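Local coordinates for protein UDP-galactopyranose mutase (PDB 3HDQ) that binds FAD and UDP-galactose and, as a UDP-galactopyranose mutase, probably interconverts the pyranose and furanose forms of UDP-galactose, at residues 193-198 with 336-341; 154-157 with 161-164; 175-180 with 185-190; 259-264 with 344-349. All blocks are in the same frame, centred on the assembly; numbering follows the deposited sequence.

Contact 1. Residues 193-198 with 336-341. With GDU (galactose-uridine-5'-diphosphate), chain K.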
# COMPACT_ATOMS: atom_id res chain seq x y z
N ALA A 193 -24.44 11.19 28.41
CA ALA A 193 -23.29 11.46 29.27
C ALA A 193 -21.98 10.85 28.78
O ALA A 193 -20.90 11.39 29.02
CB ALA A 193 -23.59 10.98 30.68
N SER A 194 -22.07 9.71 28.11
CA SER A 194 -20.89 8.90 27.79
C SER A 194 -19.93 9.55 26.79
O SER A 194 -18.79 9.12 26.65
CB SER A 194 -21.31 7.52 27.28
OG SER A 194 -21.99 7.66 26.04
N VAL A 195 -20.41 10.56 26.07
CA VAL A 195 -19.60 11.23 25.07
C VAL A 195 -18.55 12.12 25.74
O VAL A 195 -17.35 11.93 25.52
CB VAL A 195 -20.48 12.06 24.09
CG1 VAL A 195 -19.62 12.90 23.17
CG2 VAL A 195 -21.37 11.12 23.29
N THR A 196 -18.98 13.08 26.56
CA THR A 196 -18.02 13.93 27.26
C THR A 196 -17.34 13.21 28.43
O THR A 196 -16.22 13.57 28.80
CB THR A 196 -18.63 15.27 27.74
OG1 THR A 196 -19.67 15.00 28.68
CG2 THR A 196 -19.18 16.06 26.57
N ALA A 197 -18.00 12.21 29.00
CA ALA A 197 -17.39 11.38 30.03
C ALA A 197 -16.14 10.66 29.53
O ALA A 197 -15.36 10.13 30.32
CB ALA A 197 -18.40 10.36 30.57
N ARG A 198 -15.95 10.63 28.21
CA ARG A 198 -14.73 10.05 27.63
C ARG A 198 -13.46 10.76 28.12
O ARG A 198 -12.40 10.16 28.20
CB ARG A 198 -14.77 10.10 26.10
CG ARG A 198 -15.60 9.00 25.47
CD ARG A 198 -15.79 9.23 23.96
NE ARG A 198 -14.55 9.17 23.18
CZ ARG A 198 -14.02 8.06 22.68
NH1 ARG A 198 -14.61 6.89 22.89
NH2 ARG A 198 -12.89 8.11 21.98
N PRO A 336 -21.04 6.97 15.73
CA PRO A 336 -22.44 6.94 16.14
C PRO A 336 -22.71 8.20 16.96
O PRO A 336 -21.76 8.82 17.45
CB PRO A 336 -22.51 5.72 17.07
CG PRO A 336 -21.18 5.03 16.96
CD PRO A 336 -20.20 6.05 16.50
N VAL A 337 -23.98 8.57 17.11
CA VAL A 337 -24.35 9.78 17.84
C VAL A 337 -25.16 9.43 19.10
O VAL A 337 -26.39 9.48 19.09
CB VAL A 337 -25.17 10.73 16.93
CG1 VAL A 337 -25.49 12.04 17.64
CG2 VAL A 337 -24.41 10.98 15.63
N PRO A 338 -24.47 9.09 20.20
CA PRO A 338 -25.17 8.60 21.39
C PRO A 338 -26.11 9.65 22.01
O PRO A 338 -25.66 10.67 22.53
CB PRO A 338 -24.01 8.25 22.35
CG PRO A 338 -22.80 8.14 21.47
CD PRO A 338 -23.01 9.16 20.42
N ARG A 339 -27.41 9.39 21.91
CA ARG A 339 -28.46 10.19 22.55
C ARG A 339 -29.73 9.36 22.44
O ARG A 339 -29.83 8.50 21.57
CB ARG A 339 -28.63 11.54 21.86
CG ARG A 339 -28.96 11.45 20.39
CD ARG A 339 -28.79 12.80 19.71
NE ARG A 339 -29.62 13.85 20.29
CZ ARG A 339 -30.54 14.52 19.60
NH1 ARG A 339 -30.73 14.24 18.32
NH2 ARG A 339 -31.26 15.47 20.17
N PRO A 340 -30.70 9.61 23.33
CA PRO A 340 -31.92 8.78 23.42
C PRO A 340 -32.67 8.57 22.08
O PRO A 340 -33.08 7.44 21.82
CB PRO A 340 -32.79 9.54 24.43
CG PRO A 340 -31.79 10.30 25.27
CD PRO A 340 -30.71 10.71 24.31
N GLU A 341 -32.83 9.61 21.26
CA GLU A 341 -33.54 9.44 19.99
C GLU A 341 -32.82 8.49 19.04
O GLU A 341 -33.47 7.83 18.22
CB GLU A 341 -33.89 10.77 19.26
CG GLU A 341 -32.99 11.94 19.52
CD GLU A 341 -33.21 12.54 20.90
OE1 GLU A 341 -32.37 12.27 21.79
OE2 GLU A 341 -34.22 13.24 21.10
N1 GDU K . -14.42 17.01 24.15
C2 GDU K . -14.36 18.25 24.27
N3 GDU K . -13.45 19.13 24.27
C4 GDU K . -12.22 18.63 24.09
C5 GDU K . -12.09 17.16 23.93
C6 GDU K . -13.21 16.40 23.96
O2 GDU K . -15.64 18.83 24.43
O4 GDU K . -11.23 19.36 24.03
C1D GDU K . -15.64 16.25 24.16
C2D GDU K . -16.47 16.18 22.86
O2D GDU K . -17.85 15.96 23.10
C3D GDU K . -15.81 14.99 22.18
C4D GDU K . -15.75 14.04 23.38
O4D GDU K . -15.46 14.87 24.51
O3D GDU K . -16.61 14.51 21.10
C5D GDU K . -14.93 12.78 23.19
O5D GDU K . -13.59 13.26 23.00
PA GDU K . -12.52 12.49 22.09
O1A GDU K . -11.18 13.08 22.36
O2A GDU K . -12.52 11.08 22.50
O3A GDU K . -12.83 12.73 20.55
PB GDU K . -12.41 11.69 19.43
O1B GDU K . -12.95 12.35 18.21
O2B GDU K . -13.02 10.34 19.49
O3B GDU K . -10.82 11.58 19.22
C1' GDU K . -9.97 10.60 18.58
C2' GDU K . -9.68 9.46 19.58
C3' GDU K . -9.25 10.15 20.89
C4' GDU K . -7.86 10.82 20.64
C5' GDU K . -7.97 11.73 19.39
C6' GDU K . -6.60 12.23 18.86
O2' GDU K . -10.81 8.58 19.73
O3' GDU K . -9.21 9.17 21.95
O4' GDU K . -6.89 9.77 20.44
O5' GDU K . -8.74 11.27 18.24
O6' GDU K . -6.28 13.57 19.29
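V195 and P338 meet where the irregular loop after helix 159-184, one wall of the UDP-galactose pocket, comes up against the turn leading into helix 340-355. The contact between the protein segments is apolar and small. The V195 side chain lies roughly perpendicular to that of P338, and its CG2 touches the ring, 3.8 Å from CG and just as near CD of P338. S194 adds a looser touch at the margin, its OG 4.2 Å from CB of P338, and no hydrogen bond joins the two segments directly. The valine serves both sides: with CG1 anti to the backbone N (chi1 172°), that methyl faces the ribose, 3.5 Å from GDU O2D, and CG2 is left for P338.

Polar work is concentrated in R198, a binding residue for UDP-galactose. Its guanidinium presents an edge to the alpha phosphate and grips one oxygen twice, NE to GDU O2A at 2.9 Å and NH2 to the same GDU O2A at 3.0 Å. N372 takes a further bond from NH2, and Y370 makes a cation-pi contact. A leucine in place of R198 would probably leave GDU O2A without these two donors and without this arginine's charge beside it. The NE bond is the straighter of the two, with an angle of 153° at its hydrogen against 140° for NH2.

Contact 2. Residues 154-157 with 161-164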
# COMPACT_ATOMS: atom_id res chain seq x y z
N GLU A 154 -29.16 15.71 40.12
CA GLU A 154 -29.59 14.58 40.90
C GLU A 154 -29.34 13.27 40.19
O GLU A 154 -29.07 12.26 40.80
CB GLU A 154 -31.04 14.77 41.24
CG GLU A 154 -31.23 15.72 42.43
CD GLU A 154 -32.22 15.20 43.43
OE1 GLU A 154 -32.52 13.98 43.35
OE2 GLU A 154 -32.70 15.99 44.28
N GLN A 155 -29.36 13.35 38.88
CA GLN A 155 -29.12 12.22 38.02
C GLN A 155 -28.37 12.69 36.83
O GLN A 155 -28.87 13.48 36.09
CB GLN A 155 -30.44 11.67 37.54
CG GLN A 155 -30.83 10.39 38.20
CD GLN A 155 -30.48 9.19 37.38
OE1 GLN A 155 -31.29 8.70 36.61
NE2 GLN A 155 -29.27 8.69 37.56
N VAL A 156 -27.18 12.18 36.62
CA VAL A 156 -26.41 12.50 35.43
C VAL A 156 -26.87 11.66 34.24
O VAL A 156 -26.87 10.44 34.31
CB VAL A 156 -24.91 12.27 35.68
CG1 VAL A 156 -24.10 12.64 34.45
CG2 VAL A 156 -24.45 13.05 36.91
N ARG A 157 -27.26 12.33 33.16
CA ARG A 157 -27.71 11.64 31.96
C ARG A 157 -27.05 12.23 30.73
O ARG A 157 -26.78 11.53 29.76
CB ARG A 157 -29.22 11.82 31.77
CG ARG A 157 -29.99 12.24 32.99
CD ARG A 157 -31.40 12.69 32.59
NE ARG A 157 -32.44 12.10 33.43
CZ ARG A 157 -32.40 10.87 33.94
NH1 ARG A 157 -31.37 10.06 33.67
NH2 ARG A 157 -33.39 10.43 34.69
N ASP A 161 -24.45 17.35 31.92
CA ASP A 161 -24.47 16.91 33.31
C ASP A 161 -23.11 16.41 33.79
O ASP A 161 -22.68 16.78 34.88
CB ASP A 161 -25.49 15.79 33.55
CG ASP A 161 -26.92 16.22 33.27
OD1 ASP A 161 -27.20 17.44 33.22
OD2 ASP A 161 -27.77 15.31 33.11
N VAL A 162 -22.46 15.55 33.01
CA VAL A 162 -21.23 14.90 33.49
C VAL A 162 -20.13 15.91 33.77
O VAL A 162 -19.33 15.72 34.69
CB VAL A 162 -20.66 13.82 32.53
CG1 VAL A 162 -20.83 12.44 33.12
CG2 VAL A 162 -21.28 13.92 31.16
N VAL A 163 -20.08 16.97 32.98
CA VAL A 163 -19.03 17.97 33.11
C VAL A 163 -19.37 19.02 34.16
O VAL A 163 -18.62 19.25 35.10
CB VAL A 163 -18.75 18.64 31.76
CG1 VAL A 163 -17.75 19.79 31.91
CG2 VAL A 163 -18.25 17.59 30.76
N VAL A 164 -20.53 19.66 34.00
CA VAL A 164 -20.92 20.75 34.88
C VAL A 164 -21.02 20.32 36.35
O VAL A 164 -20.86 21.12 37.25
CB VAL A 164 -22.22 21.42 34.37
CG1 VAL A 164 -23.47 20.67 34.87
CG2 VAL A 164 -22.26 22.87 34.75
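D161, in the first turn of helix 159-184, reaches back to R157 in the loop that leads into that helix. Its CG stands beside the backbone N and anti to the carbonyl carbon (chi1 -63°), which carries OD2 to the main chain of the loop. There OD2 accepts from R157 N at 3.0 Å through its anti lone pair, in a nearly straight bond of 164°. The amide of T158, just before the helix, gives the same oxygen a second donor, the N3-to-N-cap half of a capping box.

V156 fills the apolar side. Its CG1 is anti to the backbone N, a setting that lays this methyl 3.6 Å from CB of D161 and 3.5 Å from CG1 of V162. V156 and D161 run antiparallel alongside each other, while the V162 side chain stands roughly perpendicular to V156.

R157 has an unusual, nearly eclipsed first torsion (chi1 -19°). Its CG runs alongside D161, 3.8 Å from OD2, but the chain bends at chi3 and the guanidinium turns back over CB of Q155, making two weak bonds to Q155 OE1.

Arginine and aspartate therefore form no salt bridge here: R157 NE stays 5.7 Å from D161 OD2. The carboxylate is held by backbone amides instead, and its negative charge would probably also be favoured by its place near the N-terminal end of the helix.

Contact 3. Residues 175-180 with 185-190. With GDU (galactose-uridine-5'-diphosphate), chain K.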
# COMPACT_ATOMS: atom_id res chain seq x y z
N PHE A 175 -13.98 24.56 27.76
CA PHE A 175 -13.35 23.38 27.18
C PHE A 175 -14.33 22.42 26.46
O PHE A 175 -13.94 21.77 25.50
CB PHE A 175 -12.56 22.61 28.26
CG PHE A 175 -11.34 23.34 28.75
CD1 PHE A 175 -11.44 24.29 29.75
CD2 PHE A 175 -10.09 23.06 28.21
CE1 PHE A 175 -10.32 24.97 30.19
CE2 PHE A 175 -8.96 23.74 28.66
CZ PHE A 175 -9.08 24.69 29.64
N PHE A 176 -15.58 22.35 26.92
CA PHE A 176 -16.51 21.34 26.40
C PHE A 176 -17.66 21.82 25.52
O PHE A 176 -17.90 21.24 24.46
CB PHE A 176 -17.05 20.47 27.54
CG PHE A 176 -16.03 19.52 28.08
CD1 PHE A 176 -15.88 18.26 27.54
CD2 PHE A 176 -15.20 19.91 29.12
CE1 PHE A 176 -14.94 17.40 28.03
CE2 PHE A 176 -14.25 19.05 29.61
CZ PHE A 176 -14.12 17.79 29.07
N ARG A 177 -18.38 22.85 25.96
CA ARG A 177 -19.57 23.28 25.24
C ARG A 177 -19.29 23.57 23.77
O ARG A 177 -19.91 22.98 22.89
CB ARG A 177 -20.24 24.48 25.90
CG ARG A 177 -21.60 24.81 25.27
CD ARG A 177 -22.29 25.98 25.94
NE ARG A 177 -21.43 27.16 25.97
CZ ARG A 177 -21.88 28.41 26.08
NH1 ARG A 177 -23.19 28.64 26.15
NH2 ARG A 177 -21.02 29.42 26.10
N GLY A 178 -18.37 24.50 23.52
CA GLY A 178 -18.04 24.89 22.15
C GLY A 178 -17.52 23.74 21.28
O GLY A 178 -17.90 23.61 20.12
N TYR A 179 -16.65 22.90 21.85
CA TYR A 179 -16.06 21.79 21.10
C TYR A 179 -17.15 20.81 20.67
O TYR A 179 -17.25 20.43 19.49
CB TYR A 179 -15.02 21.06 21.95
CG TYR A 179 -14.23 20.03 21.18
CD1 TYR A 179 -12.94 20.31 20.74
CD2 TYR A 179 -14.78 18.78 20.88
CE1 TYR A 179 -12.21 19.37 20.03
CE2 TYR A 179 -14.06 17.84 20.17
CZ TYR A 179 -12.77 18.14 19.75
OH TYR A 179 -12.04 17.22 19.05
N THR A 180 -17.95 20.42 21.66
CA THR A 180 -19.06 19.51 21.46
C THR A 180 -20.06 20.03 20.42
O THR A 180 -20.41 19.30 19.48
CB THR A 180 -19.75 19.21 22.80
OG1 THR A 180 -18.77 18.75 23.74
CG2 THR A 180 -20.83 18.15 22.62
N GLY A 185 -22.75 18.99 16.21
CA GLY A 185 -23.86 19.78 15.73
C GLY A 185 -24.99 19.71 16.74
O GLY A 185 -26.12 20.06 16.43
N LEU A 186 -24.66 19.25 17.95
CA LEU A 186 -25.59 19.20 19.07
C LEU A 186 -24.97 19.88 20.31
O LEU A 186 -23.76 19.86 20.48
CB LEU A 186 -25.90 17.75 19.44
CG LEU A 186 -27.02 16.92 18.78
CD1 LEU A 186 -28.07 17.83 18.13
CD2 LEU A 186 -26.48 15.92 17.78
N ASP A 187 -25.81 20.46 21.17
CA ASP A 187 -25.36 20.90 22.49
C ASP A 187 -25.14 19.65 23.33
O ASP A 187 -25.80 18.64 23.10
CB ASP A 187 -26.40 21.80 23.16
CG ASP A 187 -25.92 22.38 24.48
OD1 ASP A 187 -25.28 23.45 24.46
OD2 ASP A 187 -26.18 21.77 25.55
N PRO A 188 -24.20 19.70 24.28
CA PRO A 188 -23.97 18.57 25.19
C PRO A 188 -25.24 18.14 25.92
O PRO A 188 -25.32 17.00 26.37
CB PRO A 188 -22.96 19.13 26.19
CG PRO A 188 -22.22 20.14 25.44
CD PRO A 188 -23.21 20.77 24.50
N SER A 189 -26.21 19.04 26.06
CA SER A 189 -27.48 18.67 26.69
C SER A 189 -28.21 17.61 25.86
O SER A 189 -28.97 16.80 26.41
CB SER A 189 -28.38 19.90 26.89
OG SER A 189 -28.67 20.52 25.65
N GLU A 190 -27.95 17.60 24.56
CA GLU A 190 -28.59 16.67 23.63
C GLU A 190 -27.80 15.37 23.38
O GLU A 190 -28.15 14.60 22.50
CB GLU A 190 -28.86 17.36 22.30
CG GLU A 190 -29.75 18.61 22.40
CD GLU A 190 -29.70 19.46 21.15
OE1 GLU A 190 -28.62 20.04 20.86
OE2 GLU A 190 -30.73 19.56 20.45
N1 GDU K . -14.42 17.01 24.15
C2 GDU K . -14.36 18.25 24.27
N3 GDU K . -13.45 19.13 24.27
C4 GDU K . -12.22 18.63 24.09
C5 GDU K . -12.09 17.16 23.93
C6 GDU K . -13.21 16.40 23.96
O2 GDU K . -15.64 18.83 24.43
O4 GDU K . -11.23 19.36 24.03
C1D GDU K . -15.64 16.25 24.16
C2D GDU K . -16.47 16.18 22.86
O2D GDU K . -17.85 15.96 23.10
C3D GDU K . -15.81 14.99 22.18
C4D GDU K . -15.75 14.04 23.38
O4D GDU K . -15.46 14.87 24.51
O3D GDU K . -16.61 14.51 21.10
C5D GDU K . -14.93 12.78 23.19
O5D GDU K . -13.59 13.26 23.00
PA GDU K . -12.52 12.49 22.09
O1A GDU K . -11.18 13.08 22.36
O2A GDU K . -12.52 11.08 22.50
O3A GDU K . -12.83 12.73 20.55
PB GDU K . -12.41 11.69 19.43
O1B GDU K . -12.95 12.35 18.21
O2B GDU K . -13.02 10.34 19.49
O3B GDU K . -10.82 11.58 19.22
C1' GDU K . -9.97 10.60 18.58
C2' GDU K . -9.68 9.46 19.58
C3' GDU K . -9.25 10.15 20.89
C4' GDU K . -7.86 10.82 20.64
C5' GDU K . -7.97 11.73 19.39
C6' GDU K . -6.60 12.23 18.86
O2' GDU K . -10.81 8.58 19.73
O3' GDU K . -9.21 9.17 21.95
O4' GDU K . -6.89 9.77 20.44
O5' GDU K . -8.74 11.27 18.24
O6' GDU K . -6.28 13.57 19.29
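T180 packs against P188 in a partly buried contact where the chain, on leaving helix 159-184, folds back along the helix's last turns. G185, with positive phi, makes the exit, and a short 3-10 segment, 188-190, follows. CG of P188 sits 3.7 Å from CG2 of T180 and equally close to its CB, while the CG of R177 passes 4.0 Å from OD1 of D187. No hydrogen bond crosses between the segments.

The returning loop is braced internally. D187 forms an Asx turn: its OD2 accepts from S189 N at 2.8 Å and also from S189 OG, the two donors arriving from opposite faces of the carboxylate plane. E190 OE1 accepts from the amide of D187, and R181 makes a salt bridge to D187 OD1.

On the helix, OG1 of T180 stands beside the backbone N and anti to the carbonyl carbon (chi1 -54°), which turns it to the ligand and leaves CG2 for the proline. OG1 donates to F176 O from above the carbonyl plane and accepts from GDU O2D, 3.0 Å away. The uracil lies over one face of the Y179 ring, with its N3 3.3 Å from Y179 CG, and N3 donates to F175 O at 3.0 Å, within the wider pi-type turn at 175-177. Together these groups form the uridine end of the substrate site, a nucleoside pocket built on a helix and backed by the loop that follows it.

Contact 4. Residues 259-264 with 344-349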
# COMPACT_ATOMS: atom_id res chain seq x y z
N GLY A 259 -20.14 -2.77 8.43
CA GLY A 259 -20.60 -1.48 7.95
C GLY A 259 -21.70 -0.92 8.83
O GLY A 259 -22.06 -1.52 9.85
N PRO A 260 -22.25 0.24 8.46
CA PRO A 260 -23.35 0.86 9.23
C PRO A 260 -24.60 -0.04 9.21
O PRO A 260 -24.88 -0.62 8.17
CB PRO A 260 -23.63 2.16 8.48
CG PRO A 260 -22.61 2.25 7.37
CD PRO A 260 -22.03 0.91 7.17
N VAL A 261 -25.31 -0.18 10.33
CA VAL A 261 -26.46 -1.10 10.36
C VAL A 261 -27.66 -0.65 9.56
O VAL A 261 -28.37 -1.47 9.02
CB VAL A 261 -27.02 -1.37 11.78
CG1 VAL A 261 -26.84 -2.83 12.17
CG2 VAL A 261 -26.47 -0.39 12.79
N ASP A 262 -27.92 0.65 9.52
CA ASP A 262 -29.14 1.10 8.88
C ASP A 262 -29.11 0.73 7.41
O ASP A 262 -30.10 0.23 6.87
CB ASP A 262 -29.43 2.60 9.11
CG ASP A 262 -28.25 3.50 8.74
OD1 ASP A 262 -27.14 2.99 8.52
OD2 ASP A 262 -28.45 4.73 8.66
N ALA A 263 -27.96 0.92 6.77
CA ALA A 263 -27.78 0.64 5.35
C ALA A 263 -27.96 -0.84 5.03
O ALA A 263 -28.48 -1.19 3.98
CB ALA A 263 -26.41 1.11 4.86
N PHE A 264 -27.53 -1.70 5.94
CA PHE A 264 -27.66 -3.13 5.70
C PHE A 264 -29.14 -3.49 5.52
O PHE A 264 -29.49 -4.35 4.72
CB PHE A 264 -27.05 -3.93 6.85
CG PHE A 264 -27.06 -5.41 6.61
CD1 PHE A 264 -26.01 -6.03 5.95
CD2 PHE A 264 -28.12 -6.19 7.05
CE1 PHE A 264 -26.02 -7.39 5.73
CE2 PHE A 264 -28.13 -7.55 6.83
CZ PHE A 264 -27.08 -8.15 6.17
N GLU A 344 -32.81 4.71 20.47
CA GLU A 344 -34.16 4.28 20.16
C GLU A 344 -34.17 3.61 18.79
O GLU A 344 -34.53 2.45 18.65
CB GLU A 344 -35.06 5.52 20.14
CG GLU A 344 -36.49 5.32 19.68
CD GLU A 344 -37.38 4.78 20.79
OE1 GLU A 344 -36.86 4.10 21.70
OE2 GLU A 344 -38.60 5.05 20.75
N LEU A 345 -33.76 4.38 17.78
CA LEU A 345 -33.69 3.89 16.42
C LEU A 345 -32.78 2.65 16.29
O LEU A 345 -33.14 1.68 15.62
CB LEU A 345 -33.19 5.00 15.51
CG LEU A 345 -33.89 5.18 14.17
CD1 LEU A 345 -32.88 5.65 13.15
CD2 LEU A 345 -34.55 3.88 13.72
N TYR A 346 -31.61 2.69 16.92
CA TYR A 346 -30.70 1.55 16.83
C TYR A 346 -31.31 0.27 17.38
O TYR A 346 -31.14 -0.80 16.81
CB TYR A 346 -29.35 1.80 17.54
CG TYR A 346 -28.53 0.53 17.59
CD1 TYR A 346 -28.03 -0.05 16.43
CD2 TYR A 346 -28.31 -0.12 18.79
CE1 TYR A 346 -27.29 -1.23 16.47
CE2 TYR A 346 -27.57 -1.31 18.84
CZ TYR A 346 -27.07 -1.85 17.67
OH TYR A 346 -26.34 -3.02 17.72
N LYS A 347 -32.00 0.38 18.51
CA LYS A 347 -32.67 -0.75 19.13
C LYS A 347 -33.52 -1.54 18.12
O LYS A 347 -33.58 -2.77 18.15
CB LYS A 347 -33.56 -0.25 20.27
CG LYS A 347 -33.34 -0.95 21.60
CD LYS A 347 -31.96 -0.62 22.17
CE LYS A 347 -32.00 -0.46 23.69
NZ LYS A 347 -32.41 -1.70 24.40
N LYS A 348 -34.16 -0.81 17.21
CA LYS A 348 -35.02 -1.43 16.20
C LYS A 348 -34.18 -2.18 15.16
O LYS A 348 -34.55 -3.27 14.73
CB LYS A 348 -35.88 -0.37 15.51
CG LYS A 348 -36.54 0.61 16.47
CD LYS A 348 -37.96 0.22 16.78
CE LYS A 348 -38.83 0.48 15.56
NZ LYS A 348 -38.39 1.76 14.93
N TYR A 349 -33.07 -1.58 14.75
CA TYR A 349 -32.19 -2.21 13.77
C TYR A 349 -31.51 -3.41 14.38
O TYR A 349 -31.26 -4.41 13.71
CB TYR A 349 -31.15 -1.22 13.23
CG TYR A 349 -31.70 -0.30 12.16
CD1 TYR A 349 -31.81 1.07 12.36
CD2 TYR A 349 -32.11 -0.82 10.93
CE1 TYR A 349 -32.31 1.90 11.37
CE2 TYR A 349 -32.61 0.01 9.94
CZ TYR A 349 -32.71 1.36 10.16
OH TYR A 349 -33.22 2.17 9.17
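The ring of Y349 offers one face to D262: CA of the aspartate stands 3.9 Å from the ring centroid, only 15° off the normal, a CH-pi contact, and its CB is 3.7 Å from CZ. Y269 meets the same ring edge-to-face. Y346 is used differently, taking CG2 of V261 at its edge, 3.9 Å from CE1. This is the buried seam of the FAD-binding, Rossmann-like part of the fold, where the short helix 261-264 after strand 252-257 packs on helix 340-355, which runs on to the neighbouring parallel strand 359-361.

The polar ends turn to other partners. D262 has CG between the backbone N and the carbonyl carbon (chi1 53°), and the carboxylate leads away from the tyrosine; OD2 forms a salt bridge with K271 and accepts from L272 N. Y349 OH is bonded to G270 O and to Y269 N. An alanine in place of Y349 would probably open a gap beneath D262 and leave both of these backbone groups of the 269-270 loop without their hydroxyl partner. V261 touches both tyrosines, and its CB lies 4.4 Å from CB of Y349.

In the fold
Contacts 1, 2 and 3 cluster around helix 159-184 and the loop after it, whereas contact 4, the most buried, lies away in the FAD-binding part. Contact 2 is at the surface and is the only one whose segments share a direct hydrogen bond. Contacts 1 and 3 are partly buried, both apolar between their segments, and both place some of their polar groups on UDP-galactose: phosphate in contact 1, uridine in contact 3. Contacts 2 and 3 hold opposite ends of one helix. A193 N to R157 O ties contact 1 to contact 2, and R339 NE to E190 O ties it to contact 3. Contact 1 lies just before the start of helix 340-355, and contact 4, built on aromatic packing, further along it.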